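Arginine kinase (Anthopleura japonica, PDB 4RF6) catalyses the reversible transfer of a phosphoryl group from ATP to L-arginine, giving phospho-L-arginine and ADP, as a monomer with two tandem kinase repeats. Local coordinates at residues Lys139-Ala144 and Lys149-Glu154; Lys157-Val162 and Val227-Glu232; Arg387-Pro392 and Phe441-Glu446. All coordinates share one frame; numbering follows the deposited sequence.

Contact 1 (Lys139-Ala144 and Lys149-Glu154)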
ATOM      1  N   LYS A 139     -15.765  24.126  19.884  1.00 25.52           N
ATOM      2  CA  LYS A 139     -16.141  25.132  20.876  1.00 28.33           C
ATOM      3  C   LYS A 139     -17.644  25.160  21.094  1.00 25.17           C
ATOM      4  O   LYS A 139     -18.416  24.998  20.146  1.00 27.30           O
ATOM      5  CB  LYS A 139     -15.700  26.524  20.416  1.00 32.27           C
ATOM      6  CG  LYS A 139     -14.225  26.794  20.574  1.00 41.00           C
ATOM      7  CD  LYS A 139     -13.804  28.093  19.885  1.00 45.75           C
ATOM      8  CE  LYS A 139     -12.334  28.411  20.165  1.00 47.45           C
ATOM      9  NZ  LYS A 139     -11.689  29.179  19.057  1.00 49.93           N
ATOM     10  N   GLY A 140     -18.060  25.368  22.341  1.00 26.38           N
ATOM     11  CA  GLY A 140     -19.462  25.600  22.651  1.00 29.10           C
ATOM     12  C   GLY A 140     -20.283  24.391  23.074  1.00 26.61           C
ATOM     13  O   GLY A 140     -21.498  24.500  23.252  1.00 25.78           O
ATOM     14  N   TYR A 141     -19.638  23.239  23.238  1.00 26.67           N
ATOM     15  CA  TYR A 141     -20.353  22.019  23.611  1.00 23.97           C
ATOM     16  C   TYR A 141     -19.626  21.237  24.706  1.00 23.62           C
ATOM     17  O   TYR A 141     -18.458  21.495  24.999  1.00 24.34           O
ATOM     18  CB  TYR A 141     -20.552  21.121  22.383  1.00 24.46           C
ATOM     19  CG  TYR A 141     -21.134  21.829  21.181  1.00 27.40           C
ATOM     20  CD1 TYR A 141     -22.492  22.116  21.116  1.00 26.98           C
ATOM     21  CD2 TYR A 141     -20.326  22.213  20.113  1.00 27.81           C
ATOM     22  CE1 TYR A 141     -23.032  22.762  20.028  1.00 26.16           C
ATOM     23  CE2 TYR A 141     -20.861  22.861  19.014  1.00 28.90           C
ATOM     24  CZ  TYR A 141     -22.217  23.130  18.983  1.00 26.96           C
ATOM     25  OH  TYR A 141     -22.770  23.773  17.906  1.00 29.60           O
ATOM     26  N   GLY A 142     -20.321  20.283  25.317  1.00 24.30           N
ATOM     27  CA  GLY A 142     -19.653  19.342  26.195  1.00 23.51           C
ATOM     28  C   GLY A 142     -18.835  18.391  25.343  1.00 23.75           C
ATOM     29  O   GLY A 142     -18.987  18.348  24.116  1.00 21.60           O
ATOM     30  N   LEU A 143     -17.953  17.632  25.979  1.00 21.64           N
ATOM     31  CA  LEU A 143     -17.206  16.624  25.249  1.00 19.57           C
ATOM     32  C   LEU A 143     -18.122  15.430  25.001  1.00 19.40           C
ATOM     33  O   LEU A 143     -19.276  15.423  25.441  1.00 20.21           O
ATOM     34  CB  LEU A 143     -15.940  16.253  26.021  1.00 17.04           C
ATOM     35  CG  LEU A 143     -15.073  17.493  26.254  1.00 17.76           C
ATOM     36  CD1 LEU A 143     -14.034  17.298  27.354  1.00 16.35           C
ATOM     37  CD2 LEU A 143     -14.396  17.912  24.947  1.00 18.82           C
ATOM     38  N   ALA A 144     -17.628  14.429  24.280  1.00 19.64           N
ATOM     39  CA  ALA A 144     -18.448  13.264  23.929  1.00 18.63           C
ATOM     40  C   ALA A 144     -19.188  12.554  25.084  1.00 17.90           C
ATOM     41  O   ALA A 144     -20.316  12.086  24.889  1.00 16.24           O
ATOM     42  CB  ALA A 144     -17.634  12.262  23.122  1.00 18.18           C
ATOM     43  N   LYS A 149     -28.036  15.303  23.242  1.00 21.04           N
ATOM     44  CA  LYS A 149     -28.556  14.708  22.013  1.00 20.98           C
ATOM     45  C   LYS A 149     -28.668  15.742  20.892  1.00 20.77           C
ATOM     46  O   LYS A 149     -28.251  15.493  19.759  1.00 21.82           O
ATOM     47  CB  LYS A 149     -29.921  14.085  22.324  1.00 22.20           C
ATOM     48  CG  LYS A 149     -30.675  13.460  21.162  1.00 21.49           C
ATOM     49  CD  LYS A 149     -31.843  12.649  21.717  1.00 25.20           C
ATOM     50  CE  LYS A 149     -32.833  12.224  20.655  1.00 25.89           C
ATOM     51  NZ  LYS A 149     -32.246  11.320  19.628  1.00 25.78           N
ATOM     52  N   ALA A 150     -29.215  16.907  21.226  1.00 21.34           N
ATOM     53  CA  ALA A 150     -29.407  17.994  20.266  1.00 24.34           C
ATOM     54  C   ALA A 150     -28.081  18.570  19.775  1.00 22.95           C
ATOM     55  O   ALA A 150     -27.929  18.919  18.600  1.00 21.12           O
ATOM     56  CB  ALA A 150     -30.251  19.092  20.892  1.00 25.31           C
ATOM     57  N   HIS A 151     -27.129  18.700  20.685  1.00 18.94           N
ATOM     58  CA  HIS A 151     -25.854  19.305  20.339  1.00 19.74           C
ATOM     59  C   HIS A 151     -24.975  18.388  19.485  1.00 16.95           C
ATOM     60  O   HIS A 151     -24.215  18.865  18.638  1.00 18.12           O
ATOM     61  CB  HIS A 151     -25.127  19.777  21.603  1.00 23.77           C
ATOM     62  CG  HIS A 151     -25.686  21.042  22.177  1.00 31.42           C
ATOM     63  ND1 HIS A 151     -25.271  21.559  23.387  1.00 34.92           N
ATOM     64  CD2 HIS A 151     -26.622  21.898  21.703  1.00 32.96           C
ATOM     65  CE1 HIS A 151     -25.931  22.676  23.634  1.00 36.35           C
ATOM     66  NE2 HIS A 151     -26.758  22.904  22.629  1.00 35.94           N
ATOM     67  N   ARG A 152     -25.079  17.080  19.704  1.00 15.33           N
ATOM     68  CA  ARG A 152     -24.367  16.117  18.868  1.00 17.49           C
ATOM     69  C   ARG A 152     -24.825  16.273  17.417  1.00 20.20           C
ATOM     70  O   ARG A 152     -24.023  16.195  16.480  1.00 19.94           O
ATOM     71  CB  ARG A 152     -24.620  14.685  19.362  1.00 13.38           C
ATOM     72  CG  ARG A 152     -23.809  13.620  18.629  1.00 16.70           C
ATOM     73  CD  ARG A 152     -24.186  12.202  19.074  1.00 16.75           C
ATOM     74  NE  ARG A 152     -23.671  11.886  20.406  1.00 18.95           N
ATOM     75  CZ  ARG A 152     -24.408  11.831  21.512  1.00 19.38           C
ATOM     76  NH1 ARG A 152     -25.715  12.056  21.466  1.00 21.76           N
ATOM     77  NH2 ARG A 152     -23.833  11.549  22.676  1.00 17.79           N
ATOM     78  N   LEU A 153     -26.120  16.512  17.243  1.00 17.74           N
ATOM     79  CA  LEU A 153     -26.698  16.685  15.915  1.00 20.55           C
ATOM     80  C   LEU A 153     -26.246  17.998  15.283  1.00 20.26           C
ATOM     81  O   LEU A 153     -25.969  18.065  14.079  1.00 21.10           O
ATOM     82  CB  LEU A 153     -28.224  16.612  16.001  1.00 21.10           C
ATOM     83  CG  LEU A 153     -28.737  15.215  16.329  1.00 23.33           C
ATOM     84  CD1 LEU A 153     -30.198  15.235  16.736  1.00 25.09           C
ATOM     85  CD2 LEU A 153     -28.536  14.316  15.124  1.00 25.92           C
ATOM     86  N   GLU A 154     -26.168  19.041  16.103  1.00 20.37           N
ATOM     87  CA  GLU A 154     -25.712  20.347  15.644  1.00 25.21           C
ATOM     88  C   GLU A 154     -24.239  20.286  15.245  1.00 23.30           C
ATOM     89  O   GLU A 154     -23.811  20.934  14.289  1.00 23.67           O
ATOM     90  CB  GLU A 154     -25.928  21.390  16.740  1.00 28.37           C
ATOM     91  CG  GLU A 154     -25.579  22.814  16.343  1.00 35.03           C
ATOM     92  CD  GLU A 154     -26.078  23.821  17.358  1.00 39.27           C
ATOM     93  OE1 GLU A 154     -27.306  23.880  17.582  1.00 44.30           O
ATOM     94  OE2 GLU A 154     -25.241  24.538  17.940  1.00 38.40           O
TER
HETATM   95  O   HOH W   1     -23.414  19.831  25.196  1.00  8.78           O
HETATM   96  O   HOH W   2     -21.121  10.692  22.932  1.00 19.68           O

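Contact 2 (Lys157-Val162 and Val227-Glu232)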
ATOM      1  N   LYS A 157     -23.908  18.450  11.902  1.00 26.16           N
ATOM      2  CA  LYS A 157     -24.371  19.353  10.859  1.00 29.90           C
ATOM      3  C   LYS A 157     -23.342  20.426  10.512  1.00 29.62           C
ATOM      4  O   LYS A 157     -23.099  20.707   9.330  1.00 30.77           O
ATOM      5  CB  LYS A 157     -25.691  20.006  11.275  1.00 34.64           C
ATOM      6  CG  LYS A 157     -25.941  21.347  10.598  1.00 40.80           C
ATOM      7  CD  LYS A 157     -27.384  21.793  10.767  1.00 47.27           C
ATOM      8  CE  LYS A 157     -27.635  23.134  10.091  1.00 51.79           C
ATOM      9  NZ  LYS A 157     -29.095  23.430   9.978  1.00 54.08           N
ATOM     10  N   LYS A 158     -22.749  21.033  11.536  1.00 25.79           N
ATOM     11  CA  LYS A 158     -21.740  22.066  11.326  1.00 28.19           C
ATOM     12  C   LYS A 158     -20.501  21.489  10.662  1.00 27.11           C
ATOM     13  O   LYS A 158     -19.947  22.090   9.742  1.00 28.35           O
ATOM     14  CB  LYS A 158     -21.359  22.734  12.649  1.00 30.01           C
ATOM     15  CG  LYS A 158     -22.280  23.882  13.030  1.00 33.85           C
ATOM     16  CD  LYS A 158     -22.506  23.954  14.529  1.00 35.69           C
ATOM     17  CE  LYS A 158     -21.549  24.911  15.214  1.00 35.93           C
ATOM     18  NZ  LYS A 158     -22.254  25.651  16.311  1.00 34.92           N
ATOM     19  N   VAL A 159     -20.074  20.321  11.134  1.00 23.28           N
ATOM     20  CA  VAL A 159     -18.870  19.683  10.611  1.00 21.54           C
ATOM     21  C   VAL A 159     -19.048  19.304   9.146  1.00 22.45           C
ATOM     22  O   VAL A 159     -18.204  19.628   8.305  1.00 22.55           O
ATOM     23  CB  VAL A 159     -18.469  18.448  11.446  1.00 20.72           C
ATOM     24  CG1 VAL A 159     -17.413  17.629  10.720  1.00 19.44           C
ATOM     25  CG2 VAL A 159     -17.951  18.880  12.807  1.00 17.62           C
ATOM     26  N   VAL A 160     -20.152  18.625   8.847  1.00 22.79           N
ATOM     27  CA  VAL A 160     -20.449  18.193   7.478  1.00 27.83           C
ATOM     28  C   VAL A 160     -20.459  19.376   6.502  1.00 30.58           C
ATOM     29  O   VAL A 160     -19.940  19.278   5.383  1.00 30.85           O
ATOM     30  CB  VAL A 160     -21.772  17.407   7.402  1.00 28.79           C
ATOM     31  CG1 VAL A 160     -22.192  17.177   5.959  1.00 31.18           C
ATOM     32  CG2 VAL A 160     -21.632  16.072   8.128  1.00 28.69           C
ATOM     33  N   GLY A 161     -21.022  20.499   6.943  1.00 30.53           N
ATOM     34  CA  GLY A 161     -21.028  21.720   6.153  1.00 29.37           C
ATOM     35  C   GLY A 161     -19.639  22.183   5.745  1.00 29.77           C
ATOM     36  O   GLY A 161     -19.442  22.667   4.627  1.00 28.22           O
ATOM     37  N   VAL A 162     -18.675  22.044   6.651  1.00 28.23           N
ATOM     38  CA  VAL A 162     -17.294  22.391   6.342  1.00 29.82           C
ATOM     39  C   VAL A 162     -16.667  21.319   5.459  1.00 30.42           C
ATOM     40  O   VAL A 162     -16.033  21.626   4.447  1.00 31.27           O
ATOM     41  CB  VAL A 162     -16.438  22.564   7.614  1.00 27.65           C
ATOM     42  CG1 VAL A 162     -14.975  22.711   7.250  1.00 26.52           C
ATOM     43  CG2 VAL A 162     -16.896  23.768   8.410  1.00 26.33           C
ATOM     44  N   VAL A 227     -12.257  11.188   8.327  1.00 16.73           N
ATOM     45  CA  VAL A 227     -12.775  11.806   9.543  1.00 17.40           C
ATOM     46  C   VAL A 227     -13.810  10.891  10.195  1.00 18.95           C
ATOM     47  O   VAL A 227     -14.749  10.443   9.537  1.00 18.47           O
ATOM     48  CB  VAL A 227     -13.435  13.178   9.265  1.00 15.68           C
ATOM     49  CG1 VAL A 227     -13.992  13.776  10.555  1.00 14.76           C
ATOM     50  CG2 VAL A 227     -12.447  14.145   8.604  1.00 13.69           C
ATOM     51  N   TRP A 228     -13.626  10.601  11.481  1.00 18.31           N
ATOM     52  CA  TRP A 228     -14.685   9.984  12.269  1.00 18.86           C
ATOM     53  C   TRP A 228     -15.391  11.075  13.046  1.00 16.93           C
ATOM     54  O   TRP A 228     -14.758  11.874  13.746  1.00 17.83           O
ATOM     55  CB  TRP A 228     -14.140   8.918  13.212  1.00 20.47           C
ATOM     56  CG  TRP A 228     -13.800   7.647  12.508  1.00 23.41           C
ATOM     57  CD1 TRP A 228     -13.908   7.396  11.166  1.00 25.00           C
ATOM     58  CD2 TRP A 228     -13.285   6.443  13.095  1.00 24.72           C
ATOM     59  NE1 TRP A 228     -13.498   6.113  10.888  1.00 21.67           N
ATOM     60  CE2 TRP A 228     -13.108   5.505  12.062  1.00 23.19           C
ATOM     61  CE3 TRP A 228     -12.955   6.068  14.407  1.00 23.72           C
ATOM     62  CZ2 TRP A 228     -12.618   4.213  12.288  1.00 26.06           C
ATOM     63  CZ3 TRP A 228     -12.468   4.783  14.633  1.00 23.15           C
ATOM     64  CH2 TRP A 228     -12.304   3.875  13.581  1.00 25.10           C
ATOM     65  N   LEU A 229     -16.705  11.120  12.908  1.00 17.83           N
ATOM     66  CA  LEU A 229     -17.486  12.203  13.488  1.00 20.23           C
ATOM     67  C   LEU A 229     -18.254  11.685  14.694  1.00 17.83           C
ATOM     68  O   LEU A 229     -19.042  10.743  14.570  1.00 17.78           O
ATOM     69  CB  LEU A 229     -18.435  12.757  12.428  1.00 21.81           C
ATOM     70  CG  LEU A 229     -19.223  14.038  12.664  1.00 27.75           C
ATOM     71  CD1 LEU A 229     -18.423  15.029  13.486  1.00 27.18           C
ATOM     72  CD2 LEU A 229     -19.612  14.653  11.318  1.00 27.50           C
ATOM     73  N   ASN A 230     -17.998  12.284  15.858  1.00 16.99           N
ATOM     74  CA  ASN A 230     -18.733  11.978  17.088  1.00 18.44           C
ATOM     75  C   ASN A 230     -18.578  10.548  17.601  1.00 19.25           C
ATOM     76  O   ASN A 230     -19.515   9.974  18.160  1.00 18.83           O
ATOM     77  CB  ASN A 230     -20.222  12.333  16.942  1.00 20.23           C
ATOM     78  CG  ASN A 230     -20.470  13.822  16.994  1.00 18.98           C
ATOM     79  OD1 ASN A 230     -19.801  14.545  17.728  1.00 19.85           O
ATOM     80  ND2 ASN A 230     -21.431  14.292  16.204  1.00 18.43           N
ATOM     81  N   GLU A 231     -17.400   9.973  17.402  1.00 20.19           N
ATOM     82  CA  GLU A 231     -17.080   8.695  18.027  1.00 19.60           C
ATOM     83  C   GLU A 231     -16.666   8.958  19.484  1.00 21.14           C
ATOM     84  O   GLU A 231     -17.520   9.215  20.340  1.00 20.43           O
ATOM     85  CB  GLU A 231     -15.979   7.969  17.244  1.00 23.05           C
ATOM     86  CG  GLU A 231     -15.736   6.513  17.656  1.00 25.24           C
ATOM     87  CD  GLU A 231     -14.320   6.274  18.162  1.00 28.50           C
ATOM     88  OE1 GLU A 231     -14.041   5.158  18.655  1.00 29.79           O
ATOM     89  OE2 GLU A 231     -13.490   7.203  18.068  1.00 27.23           O
ATOM     90  N   GLU A 232     -15.367   8.933  19.769  1.00 18.77           N
ATOM     91  CA  GLU A 232     -14.892   9.159  21.134  1.00 19.45           C
ATOM     92  C   GLU A 232     -14.719  10.652  21.422  1.00 19.59           C
ATOM     93  O   GLU A 232     -14.852  11.103  22.566  1.00 22.23           O
ATOM     94  CB  GLU A 232     -13.585   8.406  21.382  1.00 24.24           C
ATOM     95  CG  GLU A 232     -13.003   8.624  22.774  1.00 30.42           C
ATOM     96  CD  GLU A 232     -11.719   7.856  23.000  1.00 33.55           C
ATOM     97  OE1 GLU A 232     -11.622   6.710  22.515  1.00 33.08           O
ATOM     98  OE2 GLU A 232     -10.814   8.400  23.667  1.00 34.92           O
TER

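Contact 3 (Arg387-Pro392 and Phe441-Glu446)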
ATOM      1  N   ARG A 387      25.983 -15.777 -11.235  1.00 37.66           N
ATOM      2  CA  ARG A 387      27.230 -16.368 -10.772  1.00 38.95           C
ATOM      3  C   ARG A 387      28.191 -16.548 -11.943  1.00 37.09           C
ATOM      4  O   ARG A 387      29.394 -16.311 -11.818  1.00 37.36           O
ATOM      5  CB  ARG A 387      26.938 -17.721 -10.114  1.00 44.81           C
ATOM      6  CG  ARG A 387      28.068 -18.296  -9.265  1.00 50.13           C
ATOM      7  CD  ARG A 387      29.131 -18.990 -10.104  1.00 54.35           C
ATOM      8  NE  ARG A 387      30.050 -19.782  -9.296  1.00 60.04           N
ATOM      9  CZ  ARG A 387      29.946 -21.097  -9.135  1.00 62.75           C
ATOM     10  NH1 ARG A 387      28.963 -21.762  -9.728  1.00 63.18           N
ATOM     11  NH2 ARG A 387      30.826 -21.742  -8.385  1.00 63.20           N
ATOM     12  N   LYS A 388      27.649 -16.978 -13.078  1.00 33.83           N
ATOM     13  CA  LYS A 388      28.453 -17.266 -14.258  1.00 34.49           C
ATOM     14  C   LYS A 388      29.237 -16.045 -14.732  1.00 35.44           C
ATOM     15  O   LYS A 388      30.388 -16.166 -15.152  1.00 33.86           O
ATOM     16  CB  LYS A 388      27.565 -17.790 -15.394  1.00 33.47           C
ATOM     17  CG  LYS A 388      28.335 -18.213 -16.643  1.00 34.06           C
ATOM     18  CD  LYS A 388      27.413 -18.840 -17.674  1.00 32.73           C
ATOM     19  CE  LYS A 388      28.198 -19.345 -18.871  1.00 35.37           C
ATOM     20  NZ  LYS A 388      27.302 -19.832 -19.959  1.00 37.27           N
ATOM     21  N   TYR A 389      28.622 -14.867 -14.642  1.00 34.53           N
ATOM     22  CA  TYR A 389      29.194 -13.669 -15.261  1.00 33.07           C
ATOM     23  C   TYR A 389      29.706 -12.592 -14.298  1.00 30.63           C
ATOM     24  O   TYR A 389      30.549 -11.771 -14.673  1.00 30.99           O
ATOM     25  CB  TYR A 389      28.204 -13.078 -16.274  1.00 30.78           C
ATOM     26  CG  TYR A 389      27.990 -13.978 -17.464  1.00 31.77           C
ATOM     27  CD1 TYR A 389      29.051 -14.325 -18.290  1.00 32.67           C
ATOM     28  CD2 TYR A 389      26.732 -14.491 -17.757  1.00 32.11           C
ATOM     29  CE1 TYR A 389      28.869 -15.151 -19.377  1.00 35.65           C
ATOM     30  CE2 TYR A 389      26.539 -15.321 -18.844  1.00 32.54           C
ATOM     31  CZ  TYR A 389      27.610 -15.645 -19.648  1.00 34.54           C
ATOM     32  OH  TYR A 389      27.429 -16.471 -20.729  1.00 36.41           O
ATOM     33  N   LEU A 390      29.211 -12.593 -13.065  1.00 28.43           N
ATOM     34  CA  LEU A 390      29.655 -11.599 -12.092  1.00 29.34           C
ATOM     35  C   LEU A 390      30.981 -11.991 -11.442  1.00 31.15           C
ATOM     36  O   LEU A 390      31.001 -12.610 -10.380  1.00 31.27           O
ATOM     37  CB  LEU A 390      28.597 -11.345 -11.012  1.00 27.36           C
ATOM     38  CG  LEU A 390      28.909 -10.150 -10.106  1.00 31.02           C
ATOM     39  CD1 LEU A 390      28.638  -8.854 -10.834  1.00 34.35           C
ATOM     40  CD2 LEU A 390      28.139 -10.187  -8.800  1.00 31.51           C
ATOM     41  N   THR A 391      32.087 -11.630 -12.083  1.00 32.81           N
ATOM     42  CA  THR A 391      33.407 -11.813 -11.490  1.00 35.03           C
ATOM     43  C   THR A 391      33.620 -10.736 -10.426  1.00 37.70           C
ATOM     44  O   THR A 391      32.958  -9.696 -10.455  1.00 34.94           O
ATOM     45  CB  THR A 391      34.500 -11.694 -12.552  1.00 35.39           C
ATOM     46  OG1 THR A 391      34.744 -10.309 -12.823  1.00 40.71           O
ATOM     47  CG2 THR A 391      34.068 -12.383 -13.831  1.00 33.87           C
ATOM     48  N   PRO A 392      34.525 -10.988  -9.464  1.00 42.64           N
ATOM     49  CA  PRO A 392      34.835  -9.963  -8.461  1.00 42.23           C
ATOM     50  C   PRO A 392      35.429  -8.679  -9.054  1.00 39.24           C
ATOM     51  O   PRO A 392      35.160  -7.598  -8.525  1.00 40.93           O
ATOM     52  CB  PRO A 392      35.852 -10.664  -7.557  1.00 46.34           C
ATOM     53  CG  PRO A 392      35.487 -12.110  -7.651  1.00 44.97           C
ATOM     54  CD  PRO A 392      35.069 -12.307  -9.089  1.00 44.60           C
ATOM     55  N   PHE A 441      25.000  -7.087 -17.842  1.00 17.62           N
ATOM     56  CA  PHE A 441      23.746  -7.302 -18.561  1.00 18.09           C
ATOM     57  C   PHE A 441      23.934  -7.851 -19.981  1.00 20.00           C
ATOM     58  O   PHE A 441      23.149  -8.695 -20.420  1.00 18.73           O
ATOM     59  CB  PHE A 441      22.907  -6.016 -18.599  1.00 14.03           C
ATOM     60  CG  PHE A 441      22.075  -5.789 -17.361  1.00 19.39           C
ATOM     61  CD1 PHE A 441      22.580  -5.054 -16.293  1.00 20.03           C
ATOM     62  CD2 PHE A 441      20.779  -6.296 -17.275  1.00 19.11           C
ATOM     63  CE1 PHE A 441      21.821  -4.839 -15.154  1.00 20.46           C
ATOM     64  CE2 PHE A 441      20.010  -6.086 -16.145  1.00 20.15           C
ATOM     65  CZ  PHE A 441      20.533  -5.352 -15.079  1.00 19.93           C
ATOM     66  N   ASP A 442      24.958  -7.382 -20.699  1.00 19.01           N
ATOM     67  CA  ASP A 442      25.198  -7.862 -22.066  1.00 18.60           C
ATOM     68  C   ASP A 442      25.392  -9.370 -22.083  1.00 18.60           C
ATOM     69  O   ASP A 442      24.857 -10.072 -22.942  1.00 18.44           O
ATOM     70  CB  ASP A 442      26.439  -7.212 -22.676  1.00 17.96           C
ATOM     71  CG  ASP A 442      26.242  -5.752 -22.997  1.00 20.84           C
ATOM     72  OD1 ASP A 442      25.108  -5.253 -22.841  1.00 21.37           O
ATOM     73  OD2 ASP A 442      27.229  -5.111 -23.419  1.00 18.87           O
ATOM     74  N   LYS A 443      26.173  -9.859 -21.124  1.00 14.42           N
ATOM     75  CA  LYS A 443      26.490 -11.280 -21.035  1.00 19.26           C
ATOM     76  C   LYS A 443      25.260 -12.125 -20.706  1.00 22.15           C
ATOM     77  O   LYS A 443      25.099 -13.231 -21.224  1.00 22.73           O
ATOM     78  CB  LYS A 443      27.593 -11.516 -19.997  1.00 21.30           C
ATOM     79  CG  LYS A 443      28.963 -11.013 -20.444  1.00 26.14           C
ATOM     80  CD  LYS A 443      30.002 -11.093 -19.327  1.00 32.65           C
ATOM     81  CE  LYS A 443      31.333 -10.462 -19.756  1.00 34.84           C
ATOM     82  NZ  LYS A 443      31.219  -8.988 -20.004  1.00 31.55           N
ATOM     83  N   ILE A 444      24.393 -11.608 -19.842  1.00 21.27           N
ATOM     84  CA  ILE A 444      23.173 -12.333 -19.480  1.00 20.52           C
ATOM     85  C   ILE A 444      22.150 -12.305 -20.613  1.00 18.04           C
ATOM     86  O   ILE A 444      21.515 -13.321 -20.906  1.00 19.33           O
ATOM     87  CB  ILE A 444      22.566 -11.807 -18.167  1.00 21.36           C
ATOM     88  CG1 ILE A 444      23.391 -12.303 -16.985  1.00 25.34           C
ATOM     89  CG2 ILE A 444      21.138 -12.282 -17.990  1.00 20.15           C
ATOM     90  CD1 ILE A 444      23.531 -11.287 -15.901  1.00 26.04           C
ATOM     91  N   VAL A 445      22.004 -11.150 -21.262  1.00 17.61           N
ATOM     92  CA  VAL A 445      21.104 -11.043 -22.412  1.00 20.68           C
ATOM     93  C   VAL A 445      21.501 -12.012 -23.527  1.00 22.38           C
ATOM     94  O   VAL A 445      20.659 -12.747 -24.056  1.00 19.77           O
ATOM     95  CB  VAL A 445      21.064  -9.615 -22.976  1.00 20.41           C
ATOM     96  CG1 VAL A 445      20.437  -9.609 -24.368  1.00 15.78           C
ATOM     97  CG2 VAL A 445      20.298  -8.695 -22.045  1.00 21.27           C
ATOM     98  N   GLU A 446      22.784 -12.015 -23.878  1.00 20.40           N
ATOM     99  CA  GLU A 446      23.268 -12.832 -24.987  1.00 19.08           C
ATOM    100  C   GLU A 446      23.337 -14.311 -24.623  1.00 22.66           C
ATOM    101  O   GLU A 446      23.398 -15.173 -25.502  1.00 23.80           O
ATOM    102  CB  GLU A 446      24.624 -12.324 -25.494  1.00 16.62           C
ATOM    103  CG  GLU A 446      24.545 -10.977 -26.220  1.00 18.03           C
ATOM    104  CD  GLU A 446      25.876 -10.538 -26.821  1.00 23.75           C
ATOM    105  OE1 GLU A 446      26.924 -11.110 -26.443  1.00 24.80           O
ATOM    106  OE2 GLU A 446      25.865  -9.616 -27.672  1.00 22.28           O
TER
HETATM  107  O   HOH W   3      26.935 -14.405 -22.828  1.00 30.76           O

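Contact 1 (Lys139-Ala144 and Lys149-Glu154)
Y141 leans across from the loop onto the first turns of helix 149-163 and meets H151 and E154 there. Its CB points at the helix, and with CG anti to the carbonyl carbon (chi1 -50°) the ring is carried out over that surface. CD1 comes first, 3.5 Å from H151 CG and almost as close to H151 CB and ND1. CE1 follows, passing over one face of the imidazole toward its rim. The pair is an edge-to-face stack, tyrosine edge to histidine face, with the planes at 68°. Y141 CE1 and CZ also lie 3.5 Å from E154 OE2, at the ring edge near its plane. At the tip, Y141 OH donates to E154 OE2 at 2.6 Å. The carboxylate oxygen is approached on its anti side, 17° out of the carboxylate plane. The same hydroxyl is hydrogen-bonded to NZ of K158 one turn further along the helix; the ion pair between K158 NZ and E154 OE2 is long and weak. These residues form part of the link from strand 127-136 to helix 149-163 in the C-terminal catalytic domain of the phosphagen kinase fold. Two waters extend the contact. One, beside the aromatic pair and in the imidazole plane, bridges H151 ND1 and G142 N; the other, further along, joins A144 O to R152 NH2 in the plane of a guanidinium whose chain bends at chi3.

Contact 2 (Lys157-Val162 and Val227-Glu232)
Helix 149-163 and the end of strand 225-229 face each other at V159 and L229, whose CA atoms lie 8.1 Å apart. Residues 157-162 are helical throughout, whereas the other segment leaves the strand after L229 and turns at N230, so the contact falls where the chain bends out of the sheet. Both V159 and L229 direct CB at the opposite segment, and their branched ends meet tip to tip. L229 brings both methyls to the valine: CD2 is 3.7 Å from V159 CG1, while CD1 is 3.9 Å from V159 CG2, which leaves the leucine fork seated against the valine fork. With CG anti to the backbone N (chi1 -170°), L229 extends from the strand far enough for this. V160 adds a lighter touch, its CG2 lying 4.0 Å from L229 CD2 as the two side chains cross at about a right angle. L235 of the next strand packs against both V159 and L229, enlarging the apolar patch. Such a meeting of aliphatic branches is plain helix-on-sheet packing: in the catalytic domain of the guanidino kinases it lays helix 149-163 over the antiparallel sheet, beside the turn that leads to E232, which probably binds substrate, as in related kinases.

Contact 3 (Arg387-Pro392 and Phe441-Glu446)
The phenol ring of Y389 is covered on both faces by lysine methylenes: K443 CB lies 3.5 Å above the plane on one side, over the ring centre, and K388 CG 3.9 Å above it on the opposite side. On the K443 side the approach is a CH-pi contact, CB standing 14° off the ring normal. I444 adds its CG1, 4.1 Å from Y389 CD2, at an oblique angle, and Y389 CE2 lies 3.5 Å from K443 O. This is helix-to-helix packing in the small, all-helical N-terminal domain of the second kinase repeat, where the end of helix 385-389 rests on helix 438-448. Y389 sits in the last helical turn, before L390, the centre of an inverse gamma turn, and T391, which caps the next helix. Y389 CG is anti to its carbonyl carbon (chi1 -67°), and CB points at K443. From its own CB the K443 chain crosses the ring obliquely toward its rim, CD 3.5 Å from Y389 CD1, after which the bend at chi4 (65°) turns NZ away to the carbonyl O of P439. The polar end of the tyrosine has its strongest partner in D447, whose OD2 is hydrogen-bonded to OH and salt-bridged to K388 NZ. A water donates to both sides of the contact, reaching Y389 OH at 3.0 Å and the carbonyl O of K443 at 2.7 Å.

How the contacts relate
Contacts 1 and 2 are neighbours, their centres 11 Å apart, and both draw on helix 149-163: its first turns receive the 139-144 loop and its later turns meet strand 225-229. K158, on segment 157-162, ties the two together through its hydrogen bond to the Y141 hydroxyl. A144 CB also packs 3.1 Å from E232 O, which places the loop of contact 1 beside the probable substrate-binding glutamate carried by segment 227-232; the side chains of A144 and E232 are about 6 Å apart. Contact 3 belongs to the other kinase repeat, with its centre about 70 Å from that of contact 1 and 60 Å from that of contact 2, away from the annotated sites.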